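PDB 5IN1: MRG701 from Oryza sativa, which probably recognises methylated lysine on histone tails through its chromodomain, as related MRG proteins do, and can dimerise. Local coordinates for residues E7-H13 and D52-L57; Y12-Y18 and K64-E69; Y18-Q23 and H35-W41. All blocks are in the same frame, centred on the assembly; numbering follows the deposited sequence.

Overall arrangement
From the N terminus the chain enters strand 8-13, turns into the long strand 16-28 and returns along strand 31-38. Contact 3 (18-23 with 35-41) closes this hairpin, the shortest of the three loops. After strand 47-50 the chain comes back beside its start, where contact 1 (7-13 with 52-57) joins strand 54-56 to strand 8-13. Helix 59-70 follows, and contact 2 (12-18 with 64-69) brings it against the end of the hairpin formed by strands 8-13 and 16-28. Contact 3 lies within the spans of both others, whereas contacts 1 and 2 cross along the chain. They share Tyr12 and His13, with centres about 10 Å apart; contacts 2 and 3 share Tyr18.

Contact 1 of 3, residues E7-H13 and D52-L57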
loop_
_atom_site.group_PDB
_atom_site.type_symbol
_atom_site.label_atom_id
_atom_site.label_comp_id
_atom_site.label_asym_id
_atom_site.label_seq_id
_atom_site.Cartn_x
_atom_site.Cartn_y
_atom_site.Cartn_z
ATOM N N GLU A 7 10.564 -10.954 -0.874
ATOM C CA GLU A 7 9.723 -12.081 -1.252
ATOM C C GLU A 7 10.108 -12.613 -2.626
ATOM O O GLU A 7 10.340 -11.840 -3.559
ATOM C CB GLU A 7 8.246 -11.673 -1.241
ATOM C CG GLU A 7 7.276 -12.822 -1.475
ATOM C CD GLU A 7 5.822 -12.406 -1.309
ATOM O OE1 GLU A 7 5.576 -11.289 -0.790
ATOM O OE2 GLU A 7 4.931 -13.194 -1.685
ATOM N N ARG A 8 10.219 -13.927 -2.726
ATOM C CA ARG A 8 10.403 -14.563 -4.019
ATOM C C ARG A 8 9.047 -14.761 -4.670
ATOM O O ARG A 8 8.098 -15.215 -4.022
ATOM C CB ARG A 8 11.143 -15.891 -3.858
ATOM C CG ARG A 8 12.684 -15.753 -3.910
ATOM C CD ARG A 8 13.272 -14.860 -2.821
ATOM N NE ARG A 8 14.734 -14.824 -2.904
ATOM C CZ ARG A 8 15.510 -13.938 -2.286
ATOM N NH1 ARG A 8 14.978 -12.983 -1.533
ATOM N NH2 ARG A 8 16.829 -14.004 -2.428
ATOM N N VAL A 9 8.975 -14.405 -5.956
ATOM C CA VAL A 9 7.747 -14.427 -6.744
ATOM C C VAL A 9 8.058 -15.052 -8.095
ATOM O O VAL A 9 9.222 -15.308 -8.414
ATOM C CB VAL A 9 7.161 -13.010 -6.948
ATOM C CG1 VAL A 9 6.819 -12.370 -5.598
ATOM C CG2 VAL A 9 8.118 -12.108 -7.725
ATOM N N LEU A 10 7.016 -15.304 -8.875
ATOM C CA LEU A 10 7.155 -15.606 -10.296
ATOM C C LEU A 10 6.824 -14.347 -11.088
ATOM O O LEU A 10 5.887 -13.620 -10.740
ATOM C CB LEU A 10 6.245 -16.764 -10.701
ATOM C CG LEU A 10 6.596 -18.079 -10.023
ATOM C CD1 LEU A 10 5.519 -19.121 -10.256
ATOM C CD2 LEU A 10 7.947 -18.592 -10.503
ATOM N N ALA A 11 7.598 -14.068 -12.123
ATOM C CA ALA A 11 7.413 -12.876 -12.950
ATOM C C ALA A 11 7.466 -13.244 -14.423
ATOM O O ALA A 11 8.353 -13.974 -14.875
ATOM C CB ALA A 11 8.479 -11.832 -12.643
ATOM N N TYR A 12 6.508 -12.733 -15.184
ATOM C CA TYR A 12 6.576 -12.828 -16.630
ATOM C C TYR A 12 7.705 -11.963 -17.168
ATOM O O TYR A 12 7.908 -10.835 -16.732
ATOM C CB TYR A 12 5.256 -12.408 -17.268
ATOM C CG TYR A 12 4.172 -13.445 -17.185
ATOM C CD1 TYR A 12 4.278 -14.625 -17.891
ATOM C CD2 TYR A 12 3.033 -13.247 -16.404
ATOM C CE1 TYR A 12 3.292 -15.594 -17.840
ATOM C CE2 TYR A 12 2.039 -14.208 -16.351
ATOM C CZ TYR A 12 2.169 -15.368 -17.081
ATOM O OH TYR A 12 1.187 -16.351 -17.036
ATOM N N HIS A 13 8.444 -12.502 -18.120
ATOM C CA HIS A 13 9.347 -11.684 -18.915
ATOM C C HIS A 13 9.216 -12.266 -20.298
ATOM O O HIS A 13 9.815 -13.286 -20.606
ATOM C CB HIS A 13 10.784 -11.734 -18.402
ATOM C CG HIS A 13 11.589 -10.535 -18.780
ATOM N ND1 HIS A 13 12.267 -10.445 -19.974
ATOM C CD2 HIS A 13 11.811 -9.366 -18.130
ATOM C CE1 HIS A 13 12.887 -9.282 -20.040
ATOM N NE2 HIS A 13 12.626 -8.607 -18.936
ATOM N N ASP A 52 0.019 -7.281 -12.429
ATOM C CA ASP A 52 -0.289 -8.116 -13.580
ATOM C C ASP A 52 0.920 -8.891 -14.117
ATOM O O ASP A 52 0.745 -9.873 -14.839
ATOM C CB ASP A 52 -0.852 -7.240 -14.682
ATOM C CG ASP A 52 0.037 -6.072 -14.961
ATOM O OD1 ASP A 52 0.162 -5.175 -14.088
ATOM O OD2 ASP A 52 0.650 -6.044 -16.041
ATOM N N ARG A 53 2.132 -8.453 -13.766
ATOM C CA ARG A 53 3.348 -9.134 -14.205
ATOM C C ARG A 53 3.808 -10.251 -13.276
ATOM O O ARG A 53 4.737 -10.986 -13.626
ATOM C CB ARG A 53 4.482 -8.120 -14.361
ATOM C CG ARG A 53 4.308 -7.171 -15.551
ATOM C CD ARG A 53 4.801 -7.826 -16.884
ATOM N NE ARG A 53 6.224 -8.161 -16.881
ATOM C CZ ARG A 53 7.211 -7.290 -17.103
ATOM N NH1 ARG A 53 6.947 -6.022 -17.349
ATOM N NH2 ARG A 53 8.473 -7.695 -17.077
ATOM N N LEU A 54 3.183 -10.359 -12.103
ATOM C CA LEU A 54 3.665 -11.216 -11.026
ATOM C C LEU A 54 2.642 -12.264 -10.598
ATOM O O LEU A 54 1.416 -12.072 -10.715
ATOM C CB LEU A 54 4.046 -10.381 -9.803
ATOM C CG LEU A 54 5.105 -9.299 -10.012
ATOM C CD1 LEU A 54 5.382 -8.578 -8.694
ATOM C CD2 LEU A 54 6.382 -9.883 -10.610
ATOM N N LEU A 55 3.157 -13.348 -10.040
ATOM C CA LEU A 55 2.350 -14.388 -9.416
ATOM C C LEU A 55 3.009 -14.798 -8.106
ATOM O O LEU A 55 4.234 -14.931 -8.031
ATOM C CB LEU A 55 2.205 -15.603 -10.343
ATOM C CG LEU A 55 1.331 -15.436 -11.593
ATOM C CD1 LEU A 55 1.487 -16.647 -12.486
ATOM C CD2 LEU A 55 -0.134 -15.261 -11.184
ATOM N N LYS A 56 2.203 -15.031 -7.079
ATOM C CA LYS A 56 2.711 -15.548 -5.812
ATOM C C LYS A 56 3.409 -16.889 -6.051
ATOM O O LYS A 56 2.988 -17.658 -6.908
ATOM C CB LYS A 56 1.567 -15.708 -4.811
ATOM C CG LYS A 56 2.023 -15.967 -3.395
ATOM C CD LYS A 56 0.882 -15.899 -2.409
ATOM C CE LYS A 56 1.373 -16.201 -1.001
ATOM N NZ LYS A 56 0.284 -15.979 -0.007
ATOM N N LEU A 57 4.482 -17.153 -5.304
ATOM C CA LEU A 57 5.196 -18.417 -5.430
ATOM C C LEU A 57 4.429 -19.513 -4.702
ATOM O O LEU A 57 4.807 -19.941 -3.612
ATOM C CB LEU A 57 6.614 -18.304 -4.877
ATOM C CG LEU A 57 7.595 -19.427 -5.217
ATOM C CD1 LEU A 57 7.900 -19.475 -6.711
ATOM C CD2 LEU A 57 8.890 -19.224 -4.437
HETATM O O HOH W 1 5.372 -15.237 -3.451
#
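Tyr12 O is held by two nitrogens of one side chain: Arg53 NE and Arg53 NH2 each donate to Tyr12 O at 3.2 Å. Arg53 grips side-on, through NE and NH2 together, and the oxygen lies almost in the guanidinium plane; both donors come from the same face of the carbonyl plane, NE well above it. Bends at chi2 (-83°) and chi3 (-62°) curl the arginine back towards the strand it faces. Its NH2 also forms a salt bridge with Glu47, which helps to fix the rotation of the guanidinium. In the backbone beside it, Tyr12 N donates to Arg53 O at 2.9 Å. Leu10 and Leu55 then form an antiparallel hydrogen-bonded pair, with Leu10 N to Leu55 O at 2.9 Å and Leu55 N to Leu10 O at 2.8 Å. These bonds set strand 54-56 at the margin of the sheet in this SH3-like chromodomain fold. One face of the pairing carries Ala11 and Leu54, where Leu54 CD2 packs on Ala11 CB at 3.5 Å. The other carries Leu10 and Leu55; next to them Leu57 crosses Leu10 at about a right angle, its CD1 placed 3.8 Å from Leu10 CG. Beyond the last strand bonds a water accepts from Leu57 N at 2.8 Å and donates to Arg8 O and Glu7 OE2, while Glu7 OE1 takes the backbone N-H of Lys4.

Contact 2 of 3, residues Y12-Y18 and K64-E69; sequences YHGPLLY and KQQELE
Leu17 and Leu68 meet obliquely at the apolar centre, with Leu17 CD1 lying 4.0 Å from Leu68 CD1. Leu68 CD1 also reaches the edge of the Tyr12 ring, near its plane, 3.9 Å from Tyr12 CE1. The other branch of Leu17 covers a face of that ring: Leu17 CD2 stands 3.4 Å above the plane, over the centre. Leu68 CD1 abuts the backbone as well, at Pro15 O, 3.6 Å away. To one side Leu16 and Leu68 run alongside one another head to tail, Leu16 CD2 coming within 4.0 Å of Leu68 CB. Towards the polar edge, Gln65 lays its CB and CG against Leu17 CB. With CG turned opposite its backbone N (chi1 174°) and the chain extended beyond, Gln65 brings NE2 2.9 Å from Leu17 O. The N-H points at the oxygen almost perfectly straight (178°) and the oxygen lies in the amide plane, although the donor stands 54° above the carbonyl plane. Replacing Gln65 by an alanine would probably leave Leu17 O without this amide donor and uncover part of the Leu17 side chain. The axis of the helical segment 64-69 passes 7.6 Å from that of strand 16-18, and helix 59-70 thereby covers the flank of the hairpin formed by strands 8-13 and 16-28, with Leu10 also touching Gln65.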
loop_
_atom_site.group_PDB
_atom_site.type_symbol
_atom_site.label_atom_id
_atom_site.label_comp_id
_atom_site.label_asym_id
_atom_site.label_seq_id
_atom_site.Cartn_x
_atom_site.Cartn_y
_atom_site.Cartn_z
ATOM N N TYR A 12 6.508 -12.733 -15.184
ATOM C CA TYR A 12 6.576 -12.828 -16.630
ATOM C C TYR A 12 7.705 -11.963 -17.168
ATOM O O TYR A 12 7.908 -10.835 -16.732
ATOM C CB TYR A 12 5.256 -12.408 -17.268
ATOM C CG TYR A 12 4.172 -13.445 -17.185
ATOM C CD1 TYR A 12 4.278 -14.625 -17.891
ATOM C CD2 TYR A 12 3.033 -13.247 -16.404
ATOM C CE1 TYR A 12 3.292 -15.594 -17.840
ATOM C CE2 TYR A 12 2.039 -14.208 -16.351
ATOM C CZ TYR A 12 2.169 -15.368 -17.081
ATOM O OH TYR A 12 1.187 -16.351 -17.036
ATOM N N HIS A 13 8.444 -12.502 -18.120
ATOM C CA HIS A 13 9.347 -11.684 -18.915
ATOM C C HIS A 13 9.216 -12.266 -20.298
ATOM O O HIS A 13 9.815 -13.286 -20.606
ATOM C CB HIS A 13 10.784 -11.734 -18.402
ATOM C CG HIS A 13 11.589 -10.535 -18.780
ATOM N ND1 HIS A 13 12.267 -10.445 -19.974
ATOM C CD2 HIS A 13 11.811 -9.366 -18.130
ATOM C CE1 HIS A 13 12.887 -9.282 -20.040
ATOM N NE2 HIS A 13 12.626 -8.607 -18.936
ATOM N N GLY A 14 8.367 -11.667 -21.120
ATOM C CA GLY A 14 7.856 -12.419 -22.245
ATOM C C GLY A 14 6.918 -13.480 -21.701
ATOM O O GLY A 14 6.485 -13.402 -20.557
ATOM N N PRO A 15 6.600 -14.486 -22.520
ATOM C CA PRO A 15 5.513 -15.411 -22.185
ATOM C C PRO A 15 5.841 -16.462 -21.134
ATOM O O PRO A 15 4.929 -17.182 -20.732
ATOM C CB PRO A 15 5.192 -16.064 -23.535
ATOM C CG PRO A 15 6.475 -15.961 -24.289
ATOM C CD PRO A 15 7.086 -14.664 -23.898
ATOM N N LEU A 16 7.081 -16.551 -20.676
ATOM C CA LEU A 16 7.425 -17.544 -19.664
ATOM C C LEU A 16 7.528 -16.887 -18.297
ATOM O O LEU A 16 7.758 -15.679 -18.191
ATOM C CB LEU A 16 8.744 -18.264 -20.004
ATOM C CG LEU A 16 8.784 -18.989 -21.350
ATOM C CD1 LEU A 16 10.158 -19.588 -21.588
ATOM C CD2 LEU A 16 7.724 -20.085 -21.367
ATOM N N LEU A 17 7.408 -17.707 -17.258
ATOM C CA LEU A 17 7.539 -17.250 -15.885
ATOM C C LEU A 17 8.926 -17.521 -15.317
ATOM O O LEU A 17 9.432 -18.640 -15.426
ATOM C CB LEU A 17 6.494 -17.941 -15.011
ATOM C CG LEU A 17 5.063 -17.431 -15.217
ATOM C CD1 LEU A 17 4.065 -18.386 -14.592
ATOM C CD2 LEU A 17 4.919 -16.020 -14.632
ATOM N N TYR A 18 9.504 -16.514 -14.657
ATOM C CA TYR A 18 10.848 -16.627 -14.076
ATOM C C TYR A 18 10.795 -16.306 -12.588
ATOM O O TYR A 18 10.035 -15.425 -12.152
ATOM C CB TYR A 18 11.828 -15.672 -14.773
ATOM C CG TYR A 18 11.938 -15.924 -16.252
ATOM C CD1 TYR A 18 12.906 -16.772 -16.767
ATOM C CD2 TYR A 18 11.034 -15.345 -17.139
ATOM C CE1 TYR A 18 12.984 -17.029 -18.125
ATOM C CE2 TYR A 18 11.100 -15.607 -18.503
ATOM C CZ TYR A 18 12.077 -16.436 -18.978
ATOM O OH TYR A 18 12.136 -16.669 -20.325
ATOM N N LYS A 64 1.789 -23.571 -13.219
ATOM C CA LYS A 64 1.595 -22.749 -14.417
ATOM C C LYS A 64 2.914 -22.496 -15.150
ATOM O O LYS A 64 2.986 -22.608 -16.379
ATOM C CB LYS A 64 0.944 -21.422 -14.046
ATOM C CG LYS A 64 0.703 -20.473 -15.205
ATOM C CD LYS A 64 -0.354 -21.018 -16.149
ATOM C CE LYS A 64 -0.713 -20.012 -17.242
ATOM N NZ LYS A 64 -1.659 -20.645 -18.214
ATOM N N GLN A 65 3.963 -22.188 -14.388
ATOM C CA GLN A 65 5.294 -22.047 -14.975
ATOM C C GLN A 65 5.677 -23.307 -15.758
ATOM O O GLN A 65 6.118 -23.223 -16.895
ATOM C CB GLN A 65 6.323 -21.757 -13.895
ATOM C CG GLN A 65 7.759 -21.745 -14.405
ATOM C CD GLN A 65 8.736 -21.662 -13.254
ATOM O OE1 GLN A 65 8.728 -22.523 -12.364
ATOM N NE2 GLN A 65 9.580 -20.622 -13.247
ATOM N N GLN A 66 5.485 -24.476 -15.136
ATOM C CA GLN A 66 5.744 -25.766 -15.781
ATOM C C GLN A 66 4.932 -25.950 -17.070
ATOM O O GLN A 66 5.480 -26.375 -18.088
ATOM C CB GLN A 66 5.457 -26.910 -14.793
ATOM C CG GLN A 66 5.300 -28.312 -15.407
ATOM C CD GLN A 66 5.184 -29.407 -14.352
ATOM O OE1 GLN A 66 5.001 -29.134 -13.176
ATOM N NE2 GLN A 66 5.298 -30.662 -14.782
ATOM N N GLU A 67 3.634 -25.672 -17.011
ATOM C CA GLU A 67 2.789 -25.821 -18.189
ATOM C C GLU A 67 3.296 -24.962 -19.333
ATOM O O GLU A 67 3.301 -25.394 -20.482
ATOM C CB GLU A 67 1.338 -25.448 -17.870
ATOM C CG GLU A 67 0.358 -25.641 -19.038
ATOM C CD GLU A 67 -1.028 -25.051 -18.759
ATOM O OE1 GLU A 67 -1.279 -24.567 -17.635
ATOM O OE2 GLU A 67 -1.881 -25.074 -19.671
ATOM N N LEU A 68 3.690 -23.728 -19.031
ATOM C CA LEU A 68 4.199 -22.857 -20.080
ATOM C C LEU A 68 5.498 -23.382 -20.673
ATOM O O LEU A 68 5.718 -23.287 -21.879
ATOM C CB LEU A 68 4.407 -21.433 -19.561
ATOM C CG LEU A 68 3.105 -20.714 -19.223
ATOM C CD1 LEU A 68 3.342 -19.435 -18.407
ATOM C CD2 LEU A 68 2.327 -20.421 -20.512
ATOM N N GLU A 69 6.357 -23.934 -19.826
ATOM C CA GLU A 69 7.595 -24.528 -20.321
ATOM C C GLU A 69 7.331 -25.727 -21.232
ATOM O O GLU A 69 8.023 -25.926 -22.230
ATOM C CB GLU A 69 8.493 -24.943 -19.152
ATOM C CG GLU A 69 9.109 -23.757 -18.430
ATOM C CD GLU A 69 9.997 -24.179 -17.287
ATOM O OE1 GLU A 69 9.470 -24.782 -16.318
ATOM O OE2 GLU A 69 11.214 -23.906 -17.336
#

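Contact 3 of 3, residues Y18-Q23 and H35-W41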
loop_
_atom_site.group_PDB
_atom_site.type_symbol
_atom_site.label_atom_id
_atom_site.label_comp_id
_atom_site.label_asym_id
_atom_site.label_seq_id
_atom_site.Cartn_x
_atom_site.Cartn_y
_atom_site.Cartn_z
ATOM N N TYR A 18 9.504 -16.514 -14.657
ATOM C CA TYR A 18 10.848 -16.627 -14.076
ATOM C C TYR A 18 10.795 -16.306 -12.588
ATOM O O TYR A 18 10.035 -15.425 -12.152
ATOM C CB TYR A 18 11.828 -15.672 -14.773
ATOM C CG TYR A 18 11.938 -15.924 -16.252
ATOM C CD1 TYR A 18 12.906 -16.772 -16.767
ATOM C CD2 TYR A 18 11.034 -15.345 -17.139
ATOM C CE1 TYR A 18 12.984 -17.029 -18.125
ATOM C CE2 TYR A 18 11.100 -15.607 -18.503
ATOM C CZ TYR A 18 12.077 -16.436 -18.978
ATOM O OH TYR A 18 12.136 -16.669 -20.325
ATOM N N GLU A 19 11.586 -17.005 -11.790
ATOM C CA GLU A 19 11.663 -16.627 -10.393
ATOM C C GLU A 19 12.348 -15.270 -10.265
ATOM O O GLU A 19 13.338 -14.985 -10.951
ATOM C CB GLU A 19 12.393 -17.687 -9.567
ATOM C CG GLU A 19 12.086 -17.512 -8.085
ATOM C CD GLU A 19 12.633 -18.627 -7.201
ATOM O OE1 GLU A 19 13.575 -19.335 -7.610
ATOM O OE2 GLU A 19 12.086 -18.787 -6.080
ATOM N N ALA A 20 11.808 -14.439 -9.382
ATOM C CA ALA A 20 12.322 -13.100 -9.148
ATOM C C ALA A 20 12.217 -12.797 -7.677
ATOM O O ALA A 20 11.500 -13.489 -6.951
ATOM C CB ALA A 20 11.539 -12.058 -9.967
ATOM N N LYS A 21 12.911 -11.758 -7.232
ATOM C CA LYS A 21 12.752 -11.307 -5.864
ATOM C C LYS A 21 12.367 -9.832 -5.835
ATOM O O LYS A 21 12.870 -9.009 -6.611
ATOM C CB LYS A 21 14.017 -11.550 -5.058
ATOM C CG LYS A 21 15.207 -10.807 -5.561
ATOM C CD LYS A 21 16.407 -11.054 -4.666
ATOM C CE LYS A 21 17.694 -10.628 -5.349
ATOM N NZ LYS A 21 18.597 -11.785 -5.605
ATOM N N VAL A 22 11.463 -9.506 -4.927
ATOM C CA VAL A 22 11.034 -8.127 -4.735
ATOM C C VAL A 22 12.090 -7.360 -3.942
ATOM O O VAL A 22 12.417 -7.740 -2.820
ATOM C CB VAL A 22 9.684 -8.072 -4.006
ATOM C CG1 VAL A 22 9.288 -6.614 -3.738
ATOM C CG2 VAL A 22 8.625 -8.785 -4.809
ATOM N N GLN A 23 12.635 -6.313 -4.547
ATOM C CA GLN A 23 13.647 -5.459 -3.920
ATOM C C GLN A 23 12.989 -4.327 -3.139
ATOM O O GLN A 23 13.462 -3.954 -2.068
ATOM C CB GLN A 23 14.587 -4.869 -4.968
ATOM C CG GLN A 23 15.421 -5.897 -5.716
ATOM C CD GLN A 23 16.050 -5.318 -6.964
ATOM O OE1 GLN A 23 15.368 -4.697 -7.784
ATOM N NE2 GLN A 23 17.351 -5.512 -7.118
ATOM N N HIS A 35 9.831 -3.313 -7.472
ATOM C CA HIS A 35 11.098 -3.313 -8.186
ATOM C C HIS A 35 11.659 -4.698 -7.981
ATOM O O HIS A 35 11.917 -5.098 -6.849
ATOM C CB HIS A 35 12.063 -2.229 -7.675
ATOM C CG HIS A 35 13.093 -1.815 -8.679
ATOM N ND1 HIS A 35 14.335 -2.412 -8.772
ATOM C CD2 HIS A 35 13.067 -0.859 -9.645
ATOM C CE1 HIS A 35 15.027 -1.839 -9.742
ATOM N NE2 HIS A 35 14.284 -0.894 -10.285
ATOM N N VAL A 36 11.805 -5.443 -9.074
ATOM C CA VAL A 36 12.186 -6.844 -8.978
ATOM C C VAL A 36 13.518 -7.122 -9.647
ATOM O O VAL A 36 13.912 -6.438 -10.590
ATOM C CB VAL A 36 11.101 -7.766 -9.593
ATOM C CG1 VAL A 36 9.765 -7.594 -8.842
ATOM C CG2 VAL A 36 10.939 -7.536 -11.113
ATOM N N HIS A 37 14.205 -8.135 -9.118
ATOM C CA HIS A 37 15.402 -8.689 -9.726
ATOM C C HIS A 37 15.082 -10.116 -10.186
ATOM O O HIS A 37 14.550 -10.892 -9.402
ATOM C CB HIS A 37 16.575 -8.692 -8.731
ATOM C CG HIS A 37 17.762 -9.463 -9.225
ATOM N ND1 HIS A 37 18.532 -9.024 -10.274
ATOM C CD2 HIS A 37 18.276 -10.660 -8.853
ATOM C CE1 HIS A 37 19.479 -9.911 -10.529
ATOM N NE2 HIS A 37 19.351 -10.913 -9.675
ATOM N N TYR A 38 15.386 -10.436 -11.444
ATOM C CA TYR A 38 15.141 -11.767 -11.979
ATOM C C TYR A 38 16.307 -12.655 -11.590
ATOM O O TYR A 38 17.455 -12.316 -11.885
ATOM C CB TYR A 38 14.953 -11.715 -13.501
ATOM C CG TYR A 38 13.768 -10.855 -13.911
ATOM C CD1 TYR A 38 12.513 -11.424 -14.122
ATOM C CD2 TYR A 38 13.898 -9.473 -14.062
ATOM C CE1 TYR A 38 11.419 -10.634 -14.484
ATOM C CE2 TYR A 38 12.816 -8.682 -14.439
ATOM C CZ TYR A 38 11.584 -9.268 -14.622
ATOM O OH TYR A 38 10.513 -8.468 -14.985
ATOM N N LEU A 39 16.027 -13.762 -10.901
ATOM C CA LEU A 39 17.127 -14.534 -10.307
ATOM C C LEU A 39 18.006 -15.138 -11.399
ATOM O O LEU A 39 17.513 -15.802 -12.321
ATOM C CB LEU A 39 16.611 -15.642 -9.392
ATOM C CG LEU A 39 15.717 -15.186 -8.245
ATOM C CD1 LEU A 39 15.510 -16.315 -7.256
ATOM C CD2 LEU A 39 16.291 -13.945 -7.557
ATOM N N GLY A 40 19.317 -14.919 -11.274
ATOM C CA GLY A 40 20.280 -15.406 -12.244
ATOM C C GLY A 40 20.483 -14.496 -13.447
ATOM O O GLY A 40 21.338 -14.784 -14.290
ATOM N N TRP A 41 19.713 -13.407 -13.531
ATOM C CA TRP A 41 19.825 -12.472 -14.653
ATOM C C TRP A 41 20.669 -11.264 -14.288
ATOM O O TRP A 41 20.894 -10.995 -13.115
ATOM C CB TRP A 41 18.446 -11.984 -15.101
ATOM C CG TRP A 41 17.661 -12.953 -15.905
ATOM C CD1 TRP A 41 17.855 -14.305 -15.993
ATOM C CD2 TRP A 41 16.556 -12.646 -16.763
ATOM N NE1 TRP A 41 16.933 -14.855 -16.850
ATOM C CE2 TRP A 41 16.125 -13.859 -17.337
ATOM C CE3 TRP A 41 15.908 -11.462 -17.121
ATOM C CZ2 TRP A 41 15.053 -13.928 -18.224
ATOM C CZ3 TRP A 41 14.845 -11.534 -18.005
ATOM C CH2 TRP A 41 14.436 -12.762 -18.555
#
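Gln23 and His35 are joined twice: Gln23 N donates to His35 O, and His35 ND1 donates to Gln23 OE1, each at 2.7 Å. OE1 lies close to the imidazole plane, and the planes of amide and ring are only 18° apart, though ND1 is tilted somewhat out of the plane of the Gln23 carbonyl. The other end of the amide, Gln23 NE2, passes 3.6 Å from His37 CB. Next along the ladder, Lys21 and His37 form a hydrogen-bonded antiparallel pair, Lys21 N to His37 O at 2.9 Å, and their side chains run side by side in the same direction. A chi1 of 62° sets Lys21 CG between its backbone N and carbonyl carbon, and the chain beyond leads NZ to 3.5 Å from His37 CD2, while the Leu39 side chain lies across the lysine, its CD2 against Lys21 CG and NZ. On the opposite face of the sheet Ala20 and Val22 pair with Tyr38 and Val36; the small Ala20 CB sits 4.3 Å from Tyr38 CD1. Leu39 N donates to Glu19 O, and the type II turn from Tyr38 to Trp41, closed by Trp41 N to Tyr38 O, swings the indole towards Tyr18. Trp41 presents its edge to the face of Tyr18, with CZ2 3.7 Å above that ring and the planes at 55°. In the second shell, Asp46 accepts from both His37 ND1 and Gln23 NE2, fixing the amide between two partners, and Glu47 bonds Tyr38 OH. His13 meets Tyr38 and Trp41 edge-to-face, and Trp45 joins them, a cluster consistent with the methyl-lysine cage of MRG chromodomains. The hairpin occupies the middle of the sheet, strand 8-13 bonding to strand 16-28 on one side and strand 47-50 lying beside strand 31-38 on the other.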